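Local coordinates for protein transcriptional regulator of the TetR/AcrR family (Thermobifida fusca YX, PDB 3DCF) that probably binds DNA as a dimeric transcriptional regulator of the TetR/AcrR family, likely a repressor, at residues E141-M144 with R145-E148. Sequence-based numbering, arbitrary orientation.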
ATOM      1  N   GLU A 141      -6.847 -17.155  -6.411  1.00 41.29           N
ATOM      2  CA  GLU A 141      -6.726 -16.136  -5.359  1.00 41.17           C
ATOM      3  C   GLU A 141      -6.258 -16.794  -4.054  1.00 40.00           C
ATOM      4  O   GLU A 141      -5.365 -16.263  -3.395  1.00 39.39           O
ATOM      5  CB  GLU A 141      -8.043 -15.378  -5.120  1.00 41.87           C
ATOM      6  CG  GLU A 141      -8.544 -14.500  -6.279  1.00 46.25           C
ATOM      7  CD  GLU A 141      -7.756 -13.215  -6.511  1.00 48.30           C
ATOM      8  OE1 GLU A 141      -6.756 -12.952  -5.808  1.00 51.48           O
ATOM      9  OE2 GLU A 141      -8.157 -12.454  -7.420  1.00 50.58           O
ATOM     10  N   ARG A 142      -6.852 -17.944  -3.705  1.00 39.15           N
ATOM     11  CA  ARG A 142      -6.470 -18.714  -2.503  1.00 39.22           C
ATOM     12  C   ARG A 142      -4.981 -19.040  -2.471  1.00 37.93           C
ATOM     13  O   ARG A 142      -4.346 -18.956  -1.411  1.00 37.34           O
ATOM     14  CB  ARG A 142      -7.296 -20.011  -2.351  1.00 39.28           C
ATOM     15  CG  ARG A 142      -8.774 -19.774  -1.987  1.00 41.67           C
ATOM     16  CD  ARG A 142      -9.558 -21.048  -1.655  1.00 39.21           C
ATOM     17  NE  ARG A 142      -9.212 -21.551  -0.332  1.00 36.99           N
ATOM     18  CZ  ARG A 142      -8.388 -22.564  -0.040  1.00 38.26           C
ATOM     19  NH1 ARG A 142      -7.791 -23.315  -0.973  1.00 39.25           N
ATOM     20  NH2 ARG A 142      -8.184 -22.863   1.248  1.00 38.53           N
ATOM     21  N   GLU A 143      -4.439 -19.389  -3.637  1.00 37.73           N
ATOM     22  CA  GLU A 143      -3.011 -19.678  -3.792  1.00 37.68           C
ATOM     23  C   GLU A 143      -2.169 -18.429  -3.498  1.00 37.16           C
ATOM     24  O   GLU A 143      -1.164 -18.538  -2.804  1.00 36.91           O
ATOM     25  CB  GLU A 143      -2.710 -20.223  -5.198  1.00 37.95           C
ATOM     26  CG  GLU A 143      -1.284 -20.747  -5.443  1.00 38.96           C
ATOM     27  CD  GLU A 143      -0.891 -21.917  -4.561  1.00 43.25           C
ATOM     28  OE1 GLU A 143      -1.782 -22.673  -4.119  1.00 48.10           O
ATOM     29  OE2 GLU A 143       0.325 -22.098  -4.331  1.00 47.02           O
HETATM   30  N   MSE A 144      -2.595 -17.264  -4.004  1.00 37.51           N
HETATM   31  CA  MSE A 144      -1.914 -15.985  -3.732  1.00 38.23           C
HETATM   32  C   MSE A 144      -1.930 -15.642  -2.244  1.00 38.83           C
HETATM   33  O   MSE A 144      -0.905 -15.199  -1.715  1.00 38.89           O
HETATM   34  CB  MSE A 144      -2.509 -14.814  -4.528  1.00 38.50           C
HETATM   35  CG  MSE A 144      -2.433 -14.914  -6.042  1.00 40.65           C
HETATM   36 SE   MSE A 144      -0.651 -15.206  -6.790  0.75 52.79          SE
HETATM   37  CE  MSE A 144      -0.420 -17.202  -6.488  1.00 43.32           C
ATOM     38  N   ARG A 145      -3.072 -15.855  -1.577  1.00 39.19           N
ATOM     39  CA  ARG A 145      -3.178 -15.632  -0.117  1.00 39.75           C
ATOM     40  C   ARG A 145      -2.219 -16.535   0.670  1.00 40.31           C
ATOM     41  O   ARG A 145      -1.603 -16.072   1.632  1.00 41.06           O
ATOM     42  CB  ARG A 145      -4.622 -15.792   0.400  1.00 39.48           C
ATOM     43  CG  ARG A 145      -5.685 -14.833  -0.198  1.00 39.85           C
ATOM     44  CD  ARG A 145      -5.399 -13.315  -0.027  1.00 41.31           C
ATOM     45  NE  ARG A 145      -4.310 -12.835  -0.885  1.00 42.32           N
ATOM     46  CZ  ARG A 145      -4.409 -12.439  -2.161  1.00 43.95           C
ATOM     47  NH1 ARG A 145      -5.577 -12.421  -2.811  1.00 43.71           N
ATOM     48  NH2 ARG A 145      -3.306 -12.045  -2.810  1.00 44.08           N
ATOM     49  N   LYS A 146      -2.076 -17.794   0.240  1.00 40.60           N
ATOM     50  CA  LYS A 146      -1.155 -18.743   0.870  1.00 41.15           C
ATOM     51  C   LYS A 146       0.308 -18.293   0.757  1.00 41.12           C
ATOM     52  O   LYS A 146       1.050 -18.432   1.727  1.00 41.15           O
ATOM     53  CB  LYS A 146      -1.342 -20.151   0.285  1.00 41.59           C
ATOM     54  CG  LYS A 146      -0.396 -21.267   0.816  1.00 41.31           C
ATOM     55  CD  LYS A 146      -0.887 -22.687   0.429  1.00 43.14           C
ATOM     56  CE  LYS A 146      -1.010 -22.901  -1.108  1.00 48.68           C
ATOM     57  NZ  LYS A 146      -1.612 -24.214  -1.519  1.00 44.34           N
ATOM     58  N   ARG A 147       0.709 -17.743  -0.398  1.00 41.48           N
ATOM     59  CA  ARG A 147       2.102 -17.271  -0.592  1.00 42.47           C
ATOM     60  C   ARG A 147       2.381 -16.011   0.240  1.00 42.60           C
ATOM     61  O   ARG A 147       3.471 -15.899   0.797  1.00 42.46           O
ATOM     62  CB  ARG A 147       2.494 -17.050  -2.066  1.00 42.61           C
ATOM     63  CG  ARG A 147       2.116 -18.168  -3.076  1.00 44.70           C
ATOM     64  CD  ARG A 147       2.215 -19.632  -2.565  1.00 45.46           C
ATOM     65  NE  ARG A 147       3.587 -20.044  -2.290  1.00 44.49           N
ATOM     66  CZ  ARG A 147       4.472 -20.470  -3.199  1.00 47.82           C
ATOM     67  NH1 ARG A 147       4.173 -20.551  -4.503  1.00 48.69           N
ATOM     68  NH2 ARG A 147       5.695 -20.814  -2.800  1.00 48.92           N
ATOM     69  N   GLU A 148       1.415 -15.081   0.314  1.00 43.34           N
ATOM     70  CA  GLU A 148       1.513 -13.891   1.195  1.00 44.13           C
ATOM     71  C   GLU A 148       1.726 -14.322   2.659  1.00 43.89           C
ATOM     72  O   GLU A 148       2.556 -13.731   3.357  1.00 43.40           O
ATOM     73  CB  GLU A 148       0.256 -12.995   1.155  1.00 44.15           C
ATOM     74  CG  GLU A 148       0.045 -12.085  -0.064  1.00 46.87           C
ATOM     75  CD  GLU A 148      -0.929 -10.892   0.230  1.00 47.18           C
ATOM     76  OE1 GLU A 148      -0.740 -10.160   1.231  1.00 52.65           O
ATOM     77  OE2 GLU A 148      -1.866 -10.646  -0.557  1.00 54.92           O
TER
HETATM   78  O   HOH W   1      -3.827 -11.347  -5.959  1.00 39.91           O
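In both E141 and R145, CG stands anti to the carbonyl carbon and the chain then bends at chi2. R145 CG lies beside its backbone N (chi1 -60°), and bends at chi2 and chi3 bring the guanidinium back along the helix to E141 and M144. The two side chains lean in the same direction, next to each other. R145 NH1 reaches E141 OE1 at 3.3 Å, a salt bridge with a weak hydrogen bond. The carboxylate and guanidinium planes are turned 42° apart. A water in the guanidinium plane accepts from R145 NH2 and donates weakly to E141 OE1. R145 NH2 also forms a salt bridge with E148 OE2 at 3.0 Å; the hydrogen bonds from NE and NH2 to that oxygen are both weak. One face of the guanidinium lies over M144 CB, which is 3.4 Å from R145 NH2.

E141, R145 and E148 form a salt-bridge network along helix 138-164, in the C-terminal domain of a TetR-type fold. E141 to R145 is spaced i to i+4 and R145 to E148 i to i+3. Backbone bonds such as R145 N to E141 O, 3.0 Å, hold the turns. Were R145 an alanine, E141 would probably lose this positive partner, E148 would keep a long, weak ion pair with R189 of the second subunit, and M144 CB would lose the guanidinium over it. M144, a selenomethionine here, is buried against N84 of helix 75-98 and F129 of helix 123-130.

A separate set of charges, E143, K146 and R147, lies on another side of the helix. K146 NZ meets E143 OE1 at 3.0 Å in a salt bridge with a weak bond. E143 OE2 instead lies against R147 CD, at 3.6 Å. No N-H of R147 is aimed at it. It is 4.2 Å from R147 NH1, beyond a salt bridge, so any attraction there is probably just between the charges.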